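Local coordinates for protein transcription termination factor FttA (Methanosarcina mazei, PDB 2XR1) that probably terminates transcription by cutting nascent RNA at the exit channel of RNA polymerase, and needs two bound zinc ions for its nuclease activity, at residues 184-189 against 198-203; 207-212 against 238-243; 414-419 against 504-509. All blocks are in the same frame, centred on the assembly; numbering follows the deposited sequence.

How the interactions relate
Interactions 1 and 2 lie in one mixed sheet of the metallo-beta-lactamase domain, with centres 9 Å apart. They come in series along the chain and join at neighbouring strands 199-203 and 208-211. There Leu-202 N meets Ile-209 O at 2.8 Å, a probable hydrogen bond. Together they span four adjacent strands, 185-190, 199-203, 208-211 and 240-242. Interaction 3 comes last, in the parallel sheet of the beta-CASP region. Its centre is about 38 Å from that of interaction 1 and 37 Å from that of interaction 2, and it touches neither. The side chains of Phe-200, Asp-212 and Ala-418, one from each contact, lie about 9, 7 and 13 Å from a zinc ion.

Interaction 1: residues 184-189 against 198-203; sequences VRVTAL and SCFLLS
Thr-187 and Leu-201 form a hydrogen-bonded pair in an antiparallel beta hairpin of the metallo-beta-lactamase fold. The two strands run at 160° to each other. Leu-201 N gives a nearly straight bond to Thr-187 O, 2.8 Å, and Thr-187 N returns one to Leu-201 O. Arg-185 and Ser-203 are paired in the same way.

The side chain of Arg-185 runs beside the Ser-203 hydroxyl. Its CB leaves on the face shared with Thr-187, Leu-201 and Ser-203. CG stands between the backbone N and the carbonyl carbon (chi1 50°), which puts it 3.4 Å from Ser-203 OG. The chain is then extended. CD passes Ser-203 OG at 4.1 Å, and NE lies 3.6 Å from Ser-203 OG, which sits obliquely to the guanidinium. The tip leaves the hairpin altogether and ties this sheet to the dimer interface, for NH1 makes a salt bridge to Glu-231 OE2 of the second subunit and a hydrogen bond to Leu-634 O of that subunit. On the same face, Thr-187 OG1 bonds to Thr-636 OG1 of the adjoining strand 636-638.

The other face carries Val-186, Ala-188, Phe-200 and Leu-202. At the edge of this side, just before the strand, Val-184 CG1 crosses Leu-202 CD1 obliquely at 3.5 Å, and both residues also touch strand 337-343 of the second sheet, in the sheet-on-sheet packing of the fold's core. Further along, Ala-188 CB is 4.0 Å from Phe-200 CE1, obliquely to the ring. At the end of the hairpin near the metals, Leu-189 N bonds to Cys-199 O, and Leu-189 CD1 rests 3.9 Å from Cys-199 SG.

Interaction 2: residues 207-212 against 238-243; sequences SRILID and IDAVIV
Leu-210 O takes two donors from the neighbouring strand: Ile-242 N in a hydrogen bond of 2.7 Å, and the CH of Val-241 CA at 3.2 Å. Leu-210 N bonds to Ala-240 O, and Asp-212 N continues the parallel pairing to Ile-242 O at 2.7 Å. The Asp-212 carboxylate faces the metal site: its OD2 bonds to Thr-244 OG1 and to ND1 of the zinc ligand His-250, and so probably holds the rotation of that imidazole from the second shell.

Leu-210 and Val-241 lie side by side and point the same way, with Leu-210 CB 4.0 Å from Val-241 CG2. On the opposite face Ile-209 CG2 meets Ile-242 CD1 obliquely.

At the far end, Arg-208 and Asp-239 form a long salt bridge, NH2 to OD1 3.9 Å. The oxygen lies well out of the guanidinium plane, and the two planar groups are 60° apart. Each has a firmer partner elsewhere: Arg-208 NE bonds to Gln-237 O, and Asp-239 OD2 pairs with Arg-175.

The pair sits inside the metallo-beta-lactamase sheet, between strands 199-203 and 266-268, with strand 323-329 of the second sheet packed on the side of Ile-209 and Ile-242.

Interaction 3: residues 414-419 against 504-509; sequences AVIPAF and PCVILA
Ile-416, Ala-414 and Ala-509 bury more surface here than the other residues of the pair. They join two central strands of the parallel alpha/beta sheet in the beta-CASP region. The strands run 17° apart.

Ile-416 sits beside Leu-508, and the two side chains point the same way. Leu-508 CD1 lies against CB and both branches of Ile-416, 3.6 Å from its CD1. Ile-416 CG1 lies anti to the carbonyl carbon, and the extended chi2 (-161°) carries CD1 on to Val-506 CG1, met obliquely at 4.0 Å. The backbone of Ile-416 bonds on both sides of Leu-508. Its N bonds to Ile-507 O, and its O accepts Ala-509 N from above the carbonyl plane.

Ala-414 does the same around Val-506. Its N bonds to Cys-505 O at 3.0 Å, and its O takes Ile-507 N at 2.8 Å, nearly straight at 173°. The small Ala-414 CB stands 4.3 Å from Val-506 CG2.

Helix 423-436 packs on the face of Val-506 and Leu-508. Helix 518-526 packs on the other, against Val-415, Ile-507 and Ala-509. The sheet is thus layered between helices.

Ala-509 bonds on either side of Pro-417, through its N to Ile-416 and through its O to Ala-418. Pro-417 CA makes a CH...O contact with Ala-509 O, and Ala-418 N reaches that same oxygen at 2.8 Å in a bent bond.

Interaction 1: residues 184-189 against 198-203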
loop_
_atom_site.group_PDB
_atom_site.type_symbol
_atom_site.label_atom_id
_atom_site.label_comp_id
_atom_site.label_asym_id
_atom_site.label_seq_id
_atom_site.Cartn_x
_atom_site.Cartn_y
_atom_site.Cartn_z
ATOM N N VAL B 184 8.252 7.197 -6.404
ATOM C CA VAL B 184 8.236 5.830 -6.830
ATOM C C VAL B 184 8.134 4.964 -5.570
ATOM O O VAL B 184 8.710 5.289 -4.540
ATOM C CB VAL B 184 9.552 5.498 -7.607
ATOM C CG1 VAL B 184 9.463 4.157 -8.283
ATOM C CG2 VAL B 184 9.819 6.596 -8.631
ATOM N N ARG B 185 7.379 3.878 -5.649
ATOM C CA ARG B 185 7.301 2.934 -4.562
ATOM C C ARG B 185 7.011 1.526 -5.011
ATOM O O ARG B 185 6.525 1.310 -6.071
ATOM C CB ARG B 185 6.305 3.397 -3.556
ATOM C CG ARG B 185 5.004 3.773 -4.126
ATOM C CD ARG B 185 4.165 4.444 -3.068
ATOM N NE ARG B 185 2.791 4.399 -3.505
ATOM C CZ ARG B 185 1.734 4.254 -2.734
ATOM N NH1 ARG B 185 1.834 4.133 -1.418
ATOM N NH2 ARG B 185 0.557 4.229 -3.312
ATOM N N VAL B 186 7.355 0.564 -4.182
ATOM C CA VAL B 186 7.104 -0.849 -4.443
ATOM C C VAL B 186 6.259 -1.449 -3.326
ATOM O O VAL B 186 6.652 -1.339 -2.157
ATOM C CB VAL B 186 8.394 -1.606 -4.383
ATOM C CG1 VAL B 186 8.114 -3.081 -4.554
ATOM C CG2 VAL B 186 9.388 -1.057 -5.396
ATOM N N THR B 187 5.107 -2.046 -3.671
ATOM C CA THR B 187 4.265 -2.779 -2.722
ATOM C C THR B 187 4.452 -4.248 -3.011
ATOM O O THR B 187 4.535 -4.626 -4.166
ATOM C CB THR B 187 2.757 -2.447 -2.853
ATOM O OG1 THR B 187 2.531 -1.046 -2.703
ATOM C CG2 THR B 187 1.929 -3.170 -1.773
ATOM N N ALA B 188 4.549 -5.071 -1.966
ATOM C CA ALA B 188 4.727 -6.524 -2.128
ATOM C C ALA B 188 3.381 -7.221 -1.954
ATOM O O ALA B 188 2.658 -6.958 -0.979
ATOM C CB ALA B 188 5.747 -7.074 -1.114
ATOM N N LEU B 189 3.036 -8.099 -2.883
ATOM C CA LEU B 189 1.800 -8.808 -2.772
ATOM C C LEU B 189 1.968 -10.325 -2.622
ATOM O O LEU B 189 0.981 -11.047 -2.521
ATOM C CB LEU B 189 0.966 -8.515 -3.985
ATOM C CG LEU B 189 0.646 -7.040 -4.183
ATOM C CD1 LEU B 189 0.054 -6.855 -5.582
ATOM C CD2 LEU B 189 -0.316 -6.521 -3.131
ATOM N N SER B 198 5.368 -14.925 -5.933
ATOM C CA SER B 198 5.963 -13.679 -6.274
ATOM C C SER B 198 4.964 -12.836 -7.012
ATOM O O SER B 198 4.247 -13.328 -7.918
ATOM C CB SER B 198 7.174 -13.897 -7.173
ATOM O OG SER B 198 8.337 -14.374 -6.465
ATOM N N CYS B 199 4.932 -11.556 -6.631
ATOM C CA CYS B 199 4.014 -10.582 -7.202
ATOM C C CYS B 199 4.303 -9.220 -6.542
ATOM O O CYS B 199 4.230 -9.109 -5.322
ATOM C CB CYS B 199 2.569 -11.001 -6.942
ATOM S SG CYS B 199 1.362 -9.907 -7.712
ATOM N N PHE B 200 4.692 -8.219 -7.328
ATOM C CA PHE B 200 5.137 -6.943 -6.797
ATOM C C PHE B 200 4.475 -5.816 -7.573
ATOM O O PHE B 200 4.192 -5.912 -8.775
ATOM C CB PHE B 200 6.667 -6.837 -6.909
ATOM C CG PHE B 200 7.388 -7.773 -6.017
ATOM C CD1 PHE B 200 7.739 -7.385 -4.698
ATOM C CD2 PHE B 200 7.671 -9.051 -6.426
ATOM C CE1 PHE B 200 8.375 -8.261 -3.841
ATOM C CE2 PHE B 200 8.307 -9.957 -5.543
ATOM C CZ PHE B 200 8.663 -9.560 -4.254
ATOM N N LEU B 201 4.228 -4.708 -6.911
ATOM C CA LEU B 201 3.655 -3.561 -7.627
ATOM C C LEU B 201 4.663 -2.450 -7.595
ATOM O O LEU B 201 5.072 -2.094 -6.537
ATOM C CB LEU B 201 2.367 -3.115 -6.989
ATOM C CG LEU B 201 1.609 -2.096 -7.821
ATOM C CD1 LEU B 201 0.973 -2.793 -8.988
ATOM C CD2 LEU B 201 0.572 -1.272 -6.895
ATOM N N LEU B 202 5.090 -1.954 -8.754
ATOM C CA LEU B 202 5.932 -0.766 -8.857
ATOM C C LEU B 202 5.001 0.333 -9.285
ATOM O O LEU B 202 4.254 0.155 -10.213
ATOM C CB LEU B 202 7.016 -0.975 -9.903
ATOM C CG LEU B 202 7.832 0.199 -10.425
ATOM C CD1 LEU B 202 8.677 0.883 -9.349
ATOM C CD2 LEU B 202 8.699 -0.368 -11.574
ATOM N N SER B 203 5.016 1.468 -8.601
ATOM C CA SER B 203 4.034 2.471 -8.893
ATOM C C SER B 203 4.627 3.859 -8.825
ATOM O O SER B 203 5.625 4.108 -8.114
ATOM C CB SER B 203 2.789 2.333 -8.000
ATOM O OG SER B 203 3.003 2.900 -6.722
#

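Interaction 2: residues 207-212 against 238-243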
loop_
_atom_site.group_PDB
_atom_site.type_symbol
_atom_site.label_atom_id
_atom_site.label_comp_id
_atom_site.label_asym_id
_atom_site.label_seq_id
_atom_site.Cartn_x
_atom_site.Cartn_y
_atom_site.Cartn_z
ATOM N N SER B 207 1.506 5.623 -12.945
ATOM C CA SER B 207 1.631 4.294 -13.442
ATOM C C SER B 207 1.751 3.242 -12.373
ATOM O O SER B 207 2.288 3.477 -11.293
ATOM C CB SER B 207 2.838 4.241 -14.374
ATOM O OG SER B 207 2.636 5.223 -15.367
ATOM N N ARG B 208 1.232 2.074 -12.720
ATOM C CA ARG B 208 1.223 0.923 -11.855
ATOM C C ARG B 208 1.607 -0.262 -12.691
ATOM O O ARG B 208 1.011 -0.502 -13.734
ATOM C CB ARG B 208 -0.161 0.779 -11.238
ATOM C CG ARG B 208 -0.417 1.833 -10.148
ATOM C CD ARG B 208 -1.818 2.275 -10.109
ATOM N NE ARG B 208 -2.217 2.888 -11.383
ATOM C CZ ARG B 208 -2.126 4.192 -11.698
ATOM N NH1 ARG B 208 -1.643 5.084 -10.833
ATOM N NH2 ARG B 208 -2.515 4.609 -12.913
ATOM N N ILE B 209 2.679 -0.919 -12.278
ATOM C CA ILE B 209 3.278 -2.005 -13.004
ATOM C C ILE B 209 3.299 -3.141 -12.034
ATOM O O ILE B 209 3.683 -2.966 -10.901
ATOM C CB ILE B 209 4.760 -1.678 -13.485
ATOM C CG1 ILE B 209 4.775 -0.397 -14.333
ATOM C CG2 ILE B 209 5.302 -2.737 -14.359
ATOM C CD1 ILE B 209 3.745 -0.373 -15.479
ATOM N N LEU B 210 2.894 -4.302 -12.515
ATOM C CA LEU B 210 2.907 -5.517 -11.735
ATOM C C LEU B 210 4.049 -6.386 -12.216
ATOM O O LEU B 210 4.076 -6.740 -13.385
ATOM C CB LEU B 210 1.565 -6.229 -11.896
ATOM C CG LEU B 210 0.958 -6.981 -10.734
ATOM C CD1 LEU B 210 0.782 -6.154 -9.479
ATOM C CD2 LEU B 210 -0.359 -7.469 -11.258
ATOM N N ILE B 211 5.006 -6.704 -11.343
ATOM C CA ILE B 211 6.043 -7.625 -11.712
ATOM C C ILE B 211 5.706 -8.992 -11.107
ATOM O O ILE B 211 5.639 -9.140 -9.887
ATOM C CB ILE B 211 7.432 -7.161 -11.274
ATOM C CG1 ILE B 211 7.826 -5.864 -11.994
ATOM C CG2 ILE B 211 8.485 -8.254 -11.594
ATOM C CD1 ILE B 211 7.577 -4.534 -11.238
ATOM N N ASP B 212 5.511 -9.972 -11.991
ATOM C CA ASP B 212 5.183 -11.358 -11.652
ATOM C C ASP B 212 3.793 -11.498 -10.999
ATOM O O ASP B 212 3.242 -10.552 -10.445
ATOM C CB ASP B 212 6.294 -12.047 -10.818
ATOM C CG ASP B 212 7.580 -12.362 -11.651
ATOM O OD1 ASP B 212 7.472 -12.363 -12.913
ATOM O OD2 ASP B 212 8.704 -12.629 -11.057
ATOM N N ILE B 238 -3.993 -1.103 -13.777
ATOM C CA ILE B 238 -2.677 -1.652 -14.004
ATOM C C ILE B 238 -2.213 -1.460 -15.455
ATOM O O ILE B 238 -2.747 -2.060 -16.365
ATOM C CB ILE B 238 -2.573 -3.154 -13.658
ATOM C CG1 ILE B 238 -3.137 -3.451 -12.268
ATOM C CG2 ILE B 238 -1.153 -3.557 -13.714
ATOM C CD1 ILE B 238 -2.304 -2.935 -11.140
ATOM N N ASP B 239 -1.152 -0.681 -15.641
ATOM C CA ASP B 239 -0.601 -0.427 -16.950
ATOM C C ASP B 239 0.020 -1.661 -17.619
ATOM O O ASP B 239 -0.108 -1.840 -18.848
ATOM C CB ASP B 239 0.407 0.707 -16.863
ATOM C CG ASP B 239 -0.258 2.055 -16.509
ATOM O OD1 ASP B 239 -1.024 2.128 -15.482
ATOM O OD2 ASP B 239 -0.042 3.051 -17.280
ATOM N N ALA B 240 0.686 -2.509 -16.833
ATOM C CA ALA B 240 1.353 -3.692 -17.401
ATOM C C ALA B 240 1.666 -4.764 -16.389
ATOM O O ALA B 240 1.714 -4.530 -15.213
ATOM C CB ALA B 240 2.603 -3.288 -18.106
ATOM N N VAL B 241 1.856 -5.967 -16.880
ATOM C CA VAL B 241 2.333 -7.066 -16.081
ATOM C C VAL B 241 3.647 -7.479 -16.720
ATOM O O VAL B 241 3.718 -7.629 -17.932
ATOM C CB VAL B 241 1.292 -8.235 -16.033
ATOM C CG1 VAL B 241 1.860 -9.441 -15.365
ATOM C CG2 VAL B 241 -0.006 -7.770 -15.272
ATOM N N ILE B 242 4.700 -7.606 -15.911
ATOM C CA ILE B 242 5.942 -8.157 -16.395
ATOM C C ILE B 242 6.137 -9.562 -15.839
ATOM O O ILE B 242 5.987 -9.788 -14.662
ATOM C CB ILE B 242 7.110 -7.242 -16.066
ATOM C CG1 ILE B 242 7.125 -6.064 -17.050
ATOM C CG2 ILE B 242 8.436 -7.958 -16.225
ATOM C CD1 ILE B 242 6.192 -4.957 -16.747
ATOM N N VAL B 243 6.469 -10.508 -16.690
ATOM C CA VAL B 243 6.798 -11.854 -16.261
ATOM C C VAL B 243 8.317 -12.001 -16.426
ATOM O O VAL B 243 8.867 -11.884 -17.531
ATOM C CB VAL B 243 6.043 -12.896 -17.105
ATOM C CG1 VAL B 243 6.468 -14.271 -16.733
ATOM C CG2 VAL B 243 4.489 -12.730 -16.971
#

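Interaction 3: residues 414-419 against 504-509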
loop_
_atom_site.group_PDB
_atom_site.type_symbol
_atom_site.label_atom_id
_atom_site.label_comp_id
_atom_site.label_asym_id
_atom_site.label_seq_id
_atom_site.Cartn_x
_atom_site.Cartn_y
_atom_site.Cartn_z
ATOM N N ALA B 414 17.458 -44.667 -10.930
ATOM C CA ALA B 414 17.645 -43.378 -10.271
ATOM C C ALA B 414 16.516 -42.439 -10.651
ATOM O O ALA B 414 16.425 -42.028 -11.777
ATOM C CB ALA B 414 19.001 -42.790 -10.653
ATOM N N VAL B 415 15.632 -42.141 -9.708
ATOM C CA VAL B 415 14.538 -41.193 -9.931
ATOM C C VAL B 415 15.030 -39.793 -9.567
ATOM O O VAL B 415 15.584 -39.601 -8.516
ATOM C CB VAL B 415 13.291 -41.562 -9.095
ATOM C CG1 VAL B 415 12.237 -40.477 -9.177
ATOM C CG2 VAL B 415 12.728 -42.941 -9.544
ATOM N N ILE B 416 14.865 -38.842 -10.474
ATOM C CA ILE B 416 15.348 -37.480 -10.297
ATOM C C ILE B 416 14.209 -36.513 -10.577
ATOM O O ILE B 416 13.947 -36.217 -11.731
ATOM C CB ILE B 416 16.469 -37.145 -11.318
ATOM C CG1 ILE B 416 17.506 -38.271 -11.399
ATOM C CG2 ILE B 416 17.096 -35.834 -10.991
ATOM C CD1 ILE B 416 18.842 -37.839 -12.000
ATOM N N PRO B 417 13.504 -36.050 -9.542
ATOM C CA PRO B 417 12.473 -35.062 -9.760
ATOM C C PRO B 417 13.045 -33.798 -10.308
ATOM O O PRO B 417 14.162 -33.467 -10.007
ATOM C CB PRO B 417 11.909 -34.801 -8.370
ATOM C CG PRO B 417 12.950 -35.198 -7.488
ATOM C CD PRO B 417 13.616 -36.372 -8.121
ATOM N N ALA B 418 12.263 -33.123 -11.135
ATOM C CA ALA B 418 12.724 -31.989 -11.915
ATOM C C ALA B 418 11.534 -31.168 -12.337
ATOM O O ALA B 418 10.418 -31.628 -12.338
ATOM C CB ALA B 418 13.440 -32.492 -13.142
ATOM N N PHE B 419 11.789 -29.943 -12.731
ATOM C CA PHE B 419 10.790 -29.128 -13.399
ATOM C C PHE B 419 10.879 -29.342 -14.877
ATOM O O PHE B 419 11.920 -29.767 -15.369
ATOM C CB PHE B 419 11.001 -27.658 -13.020
ATOM C CG PHE B 419 10.734 -27.402 -11.575
ATOM C CD1 PHE B 419 9.434 -27.246 -11.123
ATOM C CD2 PHE B 419 11.772 -27.405 -10.659
ATOM C CE1 PHE B 419 9.174 -27.046 -9.751
ATOM C CE2 PHE B 419 11.532 -27.204 -9.313
ATOM C CZ PHE B 419 10.232 -27.018 -8.858
ATOM N N PRO B 504 17.331 -51.277 -14.730
ATOM C CA PRO B 504 18.186 -50.135 -14.336
ATOM C C PRO B 504 18.155 -49.015 -15.336
ATOM O O PRO B 504 18.377 -49.244 -16.503
ATOM C CB PRO B 504 19.590 -50.734 -14.291
ATOM C CG PRO B 504 19.380 -52.199 -14.141
ATOM C CD PRO B 504 18.109 -52.525 -14.865
ATOM N N CYS B 505 17.890 -47.802 -14.873
ATOM C CA CYS B 505 17.730 -46.663 -15.760
ATOM C C CYS B 505 17.782 -45.371 -14.948
ATOM O O CYS B 505 18.059 -45.411 -13.743
ATOM C CB CYS B 505 16.393 -46.791 -16.505
ATOM S SG CYS B 505 14.955 -46.799 -15.388
ATOM N N VAL B 506 17.542 -44.238 -15.610
ATOM C CA VAL B 506 17.419 -42.947 -14.930
ATOM C C VAL B 506 16.074 -42.335 -15.296
ATOM O O VAL B 506 15.667 -42.369 -16.457
ATOM C CB VAL B 506 18.526 -41.951 -15.352
ATOM C CG1 VAL B 506 18.183 -40.576 -14.893
ATOM C CG2 VAL B 506 19.863 -42.339 -14.829
ATOM N N ILE B 507 15.389 -41.758 -14.324
ATOM C CA ILE B 507 14.123 -41.097 -14.591
ATOM C C ILE B 507 14.162 -39.616 -14.174
ATOM O O ILE B 507 14.237 -39.312 -12.982
ATOM C CB ILE B 507 12.972 -41.827 -13.883
ATOM C CG1 ILE B 507 13.010 -43.304 -14.281
ATOM C CG2 ILE B 507 11.625 -41.218 -14.247
ATOM C CD1 ILE B 507 11.862 -44.092 -13.788
ATOM N N LEU B 508 14.144 -38.713 -15.154
ATOM C CA LEU B 508 13.820 -37.319 -14.892
ATOM C C LEU B 508 12.317 -37.211 -14.972
ATOM O O LEU B 508 11.718 -37.655 -15.939
ATOM C CB LEU B 508 14.482 -36.384 -15.896
ATOM C CG LEU B 508 15.884 -35.929 -15.464
ATOM C CD1 LEU B 508 16.527 -36.962 -14.599
ATOM C CD2 LEU B 508 16.795 -35.609 -16.644
ATOM N N ALA B 509 11.694 -36.681 -13.938
ATOM C CA ALA B 509 10.243 -36.625 -13.912
ATOM C C ALA B 509 9.785 -35.486 -13.048
ATOM O O ALA B 509 10.468 -35.081 -12.092
ATOM C CB ALA B 509 9.647 -37.927 -13.413
#